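Local structure of pectate lyase (Bacillus subtilis, 5AMV) at residues V152-N156 against I157-D161; I194-H198 against C199-D203. The protein cleaves polygalacturonate, the backbone of pectin, by calcium-dependent elimination, releasing oligosaccharides with unsaturated galacturonosyl groups at their non-reducing ends. All coordinates share one frame; numbering follows the deposited sequence.

Contact 1 (V152-N156 against I157-D161); sequences VIIRN and IEFQD
Ile154 meets Ile157 and Phe159 on the inner side of a bend between two short strands, 152-155 and 158-160, one turn of the right-handed parallel beta-helix of the pectate lyases. The chain turns at Asn156, whose left-handed helical backbone (phi 63°, psi 38°) suits asparagine better than most residues that carry a side chain. Ile157 can be followed outward from the backbone. Its CB lies next to the Asn156-Ile157 peptide simply through the chain. Its first torsion (chi1 -65°) sets CG1 beside its own backbone N, and CG1 therefore folds back over the turn to 3.5 Å from Arg155 O. CD1 ends the branch at 4.1 Å from Ile154 CG2. The other branch runs forward: Ile157 CG2 lies 3.6 Å above the Phe159 ring plane, near the rim of that face. The same ring also receives Ile154, this time at its edge, with Ile154 CG2 3.9 Å from Phe159 CZ, and the two side chains cross at about a right angle. Isoleucine suits position 157 because CG2 covers the ring while the longer CG1-CD1 arm reaches back to Arg155 O and Ile154. Ile131 and Val140 of the preceding coil continue the apolar layer. Along the second strand, Gln160 NE2 gives a nearly straight bond (2.9 Å) to Glu158 OE2, reaching it from well above the carboxylate plane. Asn156 directs its amide away from the apolar layer, ND2 donating to Gly133 O and Gly135 O, consistent with a place in the asparagine ladder of this fold, and OD1 accepting from Gly396 N. The hydrocarbon contact inside is not directional, so the turn is probably fixed by this amide, whose oxygen and nitrogen both have partners.

Contact 2 (I194-H198 against C199-D203); sequences IWIDH and CTFND
Between Asp197 and Cys199 the chain bends at His198, whose left-handed helical backbone (phi 56°, psi 40°) changes the direction of strand 194-197 into that of strand 200-202. Inside the bend, Cys199 turns its sulfur back beside its own backbone N (chi1 -71°), bringing SG to 3.7 Å from Asp197 O and 4.2 Å from Ile196 CG2. A small thiol fits this corner, being soft enough to lie against both carbonyl and methyl. Ile196 CG2 also meets the edge of the Phe201 ring, in its plane, 3.9 Å from Phe201 CZ; the ring of Tyr242 in the next coil meets the same ring, the planes at a small angle. This bend is the short turn, T2 in the usual nomenclature of the family, between the second and third parallel sheets of the right-handed beta-helix of polysaccharide lyase family 1. Here Asn240 of the following coil grips the turn at two points, OD1 accepting from Cys199 N and ND2 donating to Ile196 O, much like a rung of the asparagine ladder known in this fold. On the outer side, His198 ND1 donates to Asp197 OD2 over 2.7 Å, within the imidazole plane but above that of the carboxylate. Arg155 NE forms a salt bridge to the same oxygen, while Asp197 OD1 bonds to Ser238 OG; these partners probably keep the buried acid ionised. The imidazole itself lies parallel to the ring of Tyr239.

How the contacts relate
Contacts 1 and 2 are equivalent bends in neighbouring coils of the beta-helix, their centres about 5 Å apart. Strand 152-155 pairs in parallel with 194-197, and 158-160 with 200-202; in the second pair Phe159 N approaches Thr200 O at 2.7 Å, a probable hydrogen bond. Inside, the rings of Phe159 and Phe201 meet, their planes about 10° apart, so the apolar layer runs from coil to coil. Outside, Asn202 ND2 hydrogen-bonds to Glu158 OE2 (2.9 Å), the oxygen that also accepts from Gln160. Neither contact binds calcium: the side chains of Phe159 and Phe201 stay about 13 and 12 Å from the ion, and about 9 and 8 Å from the side chain of its ligand Asp184.

Contact 1 (V152-N156 against I157-D161)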
loop_
_atom_site.group_PDB
_atom_site.type_symbol
_atom_site.label_atom_id
_atom_site.label_comp_id
_atom_site.label_asym_id
_atom_site.label_seq_id
_atom_site.Cartn_x
_atom_site.Cartn_y
_atom_site.Cartn_z
ATOM N N VAL A 152 -8.868 13.207 1.836
ATOM C CA VAL A 152 -7.922 12.866 2.889
ATOM C C VAL A 152 -6.506 13.022 2.393
ATOM O O VAL A 152 -6.172 12.560 1.284
ATOM C CB VAL A 152 -8.158 11.400 3.439
ATOM C CG1 VAL A 152 -7.036 10.990 4.409
ATOM C CG2 VAL A 152 -9.542 11.267 4.141
ATOM N N ILE A 153 -5.665 13.630 3.234
ATOM C CA ILE A 153 -4.259 13.853 2.903
ATOM C C ILE A 153 -3.392 13.175 3.972
ATOM O O ILE A 153 -3.614 13.402 5.141
ATOM C CB ILE A 153 -3.950 15.368 2.829
ATOM C CG1 ILE A 153 -4.720 16.005 1.657
ATOM C CG2 ILE A 153 -2.457 15.614 2.708
ATOM C CD1 ILE A 153 -4.616 17.535 1.641
ATOM N N ILE A 154 -2.407 12.378 3.542
ATOM C CA ILE A 154 -1.450 11.733 4.454
ATOM C C ILE A 154 -0.037 12.041 3.929
ATOM O O ILE A 154 0.280 11.655 2.802
ATOM C CB ILE A 154 -1.630 10.184 4.462
ATOM C CG1 ILE A 154 -3.110 9.772 4.704
ATOM C CG2 ILE A 154 -0.632 9.545 5.453
ATOM C CD1 ILE A 154 -3.672 10.150 6.056
ATOM N N ARG A 155 0.805 12.708 4.730
ATOM C CA ARG A 155 2.134 13.128 4.292
ATOM C C ARG A 155 3.198 13.028 5.384
ATOM O O ARG A 155 2.911 13.260 6.559
ATOM C CB ARG A 155 2.150 14.585 3.757
ATOM C CG ARG A 155 1.077 14.838 2.660
ATOM C CD ARG A 155 1.022 16.299 2.175
ATOM N NE ARG A 155 2.222 16.636 1.406
ATOM C CZ ARG A 155 2.550 17.876 1.055
ATOM N NH1 ARG A 155 1.808 18.909 1.439
ATOM N NH2 ARG A 155 3.653 18.087 0.351
ATOM N N ASN A 156 4.423 12.787 4.948
ATOM C CA ASN A 156 5.631 12.970 5.761
ATOM C C ASN A 156 5.679 12.064 6.993
ATOM O O ASN A 156 6.153 12.475 8.070
ATOM C CB ASN A 156 5.788 14.440 6.192
ATOM C CG ASN A 156 7.188 14.734 6.669
ATOM O OD1 ASN A 156 8.160 14.323 6.033
ATOM N ND2 ASN A 156 7.299 15.510 7.757
ATOM N N ILE A 157 5.198 10.828 6.812
ATOM C CA ILE A 157 5.192 9.826 7.886
ATOM C C ILE A 157 5.854 8.547 7.375
ATOM O O ILE A 157 5.595 8.123 6.259
ATOM C CB ILE A 157 3.749 9.480 8.343
ATOM C CG1 ILE A 157 3.054 10.684 8.990
ATOM C CG2 ILE A 157 3.710 8.263 9.344
ATOM C CD1 ILE A 157 1.524 10.649 8.753
ATOM N N GLU A 158 6.618 7.928 8.252
ATOM C CA GLU A 158 7.213 6.616 7.998
ATOM C C GLU A 158 6.302 5.568 8.652
ATOM O O GLU A 158 6.150 5.533 9.875
ATOM C CB GLU A 158 8.653 6.511 8.544
ATOM C CG GLU A 158 9.230 5.085 8.322
ATOM C CD GLU A 158 10.641 4.923 8.860
ATOM O OE1 GLU A 158 11.251 5.942 9.279
ATOM O OE2 GLU A 158 11.159 3.789 8.832
ATOM N N PHE A 159 5.689 4.714 7.823
ATOM C CA PHE A 159 4.854 3.609 8.337
ATOM C C PHE A 159 5.706 2.361 8.332
ATOM O O PHE A 159 6.286 2.036 7.311
ATOM C CB PHE A 159 3.684 3.392 7.346
ATOM C CG PHE A 159 2.655 4.481 7.382
ATOM C CD1 PHE A 159 2.794 5.681 6.631
ATOM C CD2 PHE A 159 1.524 4.322 8.174
ATOM C CE1 PHE A 159 1.812 6.669 6.668
ATOM C CE2 PHE A 159 0.535 5.310 8.236
ATOM C CZ PHE A 159 0.670 6.484 7.491
ATOM N N GLN A 160 5.769 1.649 9.456
ATOM C CA GLN A 160 6.599 0.455 9.583
ATOM C C GLN A 160 5.717 -0.717 10.004
ATOM O O GLN A 160 4.884 -0.585 10.905
ATOM C CB GLN A 160 7.624 0.649 10.697
ATOM C CG GLN A 160 8.590 1.836 10.525
ATOM C CD GLN A 160 9.641 1.818 11.630
ATOM O OE1 GLN A 160 9.438 1.203 12.677
ATOM N NE2 GLN A 160 10.757 2.454 11.394
ATOM N N ASP A 161 5.965 -1.866 9.367
ATOM C CA ASP A 161 5.687 -3.177 9.945
ATOM C C ASP A 161 4.245 -3.336 10.418
ATOM O O ASP A 161 3.976 -3.447 11.622
ATOM C CB ASP A 161 6.707 -3.427 11.093
ATOM C CG ASP A 161 6.760 -4.889 11.530
ATOM O OD1 ASP A 161 6.187 -5.748 10.853
ATOM O OD2 ASP A 161 7.374 -5.157 12.572
#

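Contact 2 (I194-H198 against C199-D203)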
loop_
_atom_site.group_PDB
_atom_site.type_symbol
_atom_site.label_atom_id
_atom_site.label_comp_id
_atom_site.label_asym_id
_atom_site.label_seq_id
_atom_site.Cartn_x
_atom_site.Cartn_y
_atom_site.Cartn_z
ATOM N N ILE A 194 -7.923 11.281 -2.453
ATOM C CA ILE A 194 -6.878 10.968 -1.485
ATOM C C ILE A 194 -5.519 11.337 -2.047
ATOM O O ILE A 194 -5.240 11.078 -3.181
ATOM C CB ILE A 194 -6.933 9.478 -1.043
ATOM C CG1 ILE A 194 -8.241 9.236 -0.236
ATOM C CG2 ILE A 194 -5.686 9.073 -0.157
ATOM C CD1 ILE A 194 -8.711 7.855 -0.241
ATOM N N TRP A 195 -4.707 11.967 -1.205
ATOM C CA TRP A 195 -3.325 12.258 -1.525
ATOM C C TRP A 195 -2.415 11.634 -0.479
ATOM O O TRP A 195 -2.518 11.974 0.687
ATOM C CB TRP A 195 -3.074 13.780 -1.556
ATOM C CG TRP A 195 -1.717 14.217 -2.083
ATOM C CD1 TRP A 195 -0.894 13.552 -2.959
ATOM C CD2 TRP A 195 -1.103 15.493 -1.844
ATOM N NE1 TRP A 195 0.232 14.339 -3.246
ATOM C CE2 TRP A 195 0.122 15.524 -2.563
ATOM C CE3 TRP A 195 -1.461 16.607 -1.051
ATOM C CZ2 TRP A 195 0.981 16.634 -2.535
ATOM C CZ3 TRP A 195 -0.584 17.707 -1.003
ATOM C CH2 TRP A 195 0.620 17.720 -1.755
ATOM N N ILE A 196 -1.519 10.753 -0.939
ATOM C CA ILE A 196 -0.479 10.158 -0.075
ATOM C C ILE A 196 0.836 10.650 -0.613
ATOM O O ILE A 196 1.209 10.314 -1.746
ATOM C CB ILE A 196 -0.528 8.628 -0.065
ATOM C CG1 ILE A 196 -1.904 8.136 0.455
ATOM C CG2 ILE A 196 0.644 8.042 0.804
ATOM C CD1 ILE A 196 -2.196 6.664 0.185
ATOM N N ASP A 197 1.553 11.446 0.184
ATOM C CA ASP A 197 2.736 12.125 -0.383
ATOM C C ASP A 197 3.895 12.155 0.624
ATOM O O ASP A 197 3.669 12.387 1.815
ATOM C CB ASP A 197 2.338 13.523 -0.867
ATOM C CG ASP A 197 3.551 14.391 -1.239
ATOM O OD1 ASP A 197 3.997 14.348 -2.412
ATOM O OD2 ASP A 197 4.032 15.138 -0.352
ATOM N N HIS A 198 5.109 11.886 0.143
ATOM C CA HIS A 198 6.298 11.981 1.003
ATOM C C HIS A 198 6.192 11.116 2.264
ATOM O O HIS A 198 6.604 11.550 3.359
ATOM C CB HIS A 198 6.637 13.440 1.361
ATOM C CG HIS A 198 7.353 14.190 0.259
ATOM N ND1 HIS A 198 6.676 15.028 -0.602
ATOM C CD2 HIS A 198 8.652 14.222 -0.121
ATOM C CE1 HIS A 198 7.527 15.526 -1.482
ATOM N NE2 HIS A 198 8.736 15.061 -1.209
ATOM N N CYS A 199 5.633 9.910 2.101
ATOM C CA CYS A 199 5.627 8.927 3.168
ATOM C C CYS A 199 6.636 7.828 2.836
ATOM O O CYS A 199 7.066 7.695 1.693
ATOM C CB CYS A 199 4.222 8.322 3.323
ATOM S SG CYS A 199 3.033 9.452 4.016
ATOM N N THR A 200 7.057 7.079 3.862
ATOM C CA THR A 200 7.946 5.914 3.718
ATOM C C THR A 200 7.206 4.728 4.235
ATOM O O THR A 200 6.436 4.843 5.208
ATOM C CB THR A 200 9.259 6.156 4.486
ATOM O OG1 THR A 200 9.969 7.221 3.829
ATOM C CG2 THR A 200 10.136 4.883 4.456
ATOM N N PHE A 201 7.371 3.587 3.567
ATOM C CA PHE A 201 6.681 2.342 3.949
ATOM C C PHE A 201 7.712 1.229 3.954
ATOM O O PHE A 201 8.388 1.022 2.957
ATOM C CB PHE A 201 5.568 2.027 2.921
ATOM C CG PHE A 201 4.569 3.122 2.771
ATOM C CD1 PHE A 201 3.455 3.150 3.608
ATOM C CD2 PHE A 201 4.733 4.146 1.811
ATOM C CE1 PHE A 201 2.521 4.167 3.508
ATOM C CE2 PHE A 201 3.796 5.201 1.697
ATOM C CZ PHE A 201 2.680 5.217 2.535
ATOM N N ASN A 202 7.839 0.515 5.077
ATOM C CA ASN A 202 8.777 -0.607 5.157
ATOM C C ASN A 202 8.298 -1.630 6.185
ATOM O O ASN A 202 7.279 -1.433 6.835
ATOM C CB ASN A 202 10.224 -0.092 5.465
ATOM C CG ASN A 202 10.282 0.711 6.755
ATOM O OD1 ASN A 202 9.889 0.206 7.804
ATOM N ND2 ASN A 202 10.743 1.956 6.689
ATOM N N ASP A 203 9.082 -2.679 6.383
ATOM C CA ASP A 203 8.665 -3.742 7.308
ATOM C C ASP A 203 9.370 -3.657 8.676
ATOM O O ASP A 203 9.409 -4.645 9.409
ATOM C CB ASP A 203 8.864 -5.120 6.635
ATOM C CG ASP A 203 7.800 -5.404 5.591
ATOM O OD1 ASP A 203 6.798 -4.622 5.491
ATOM O OD2 ASP A 203 7.959 -6.415 4.870
#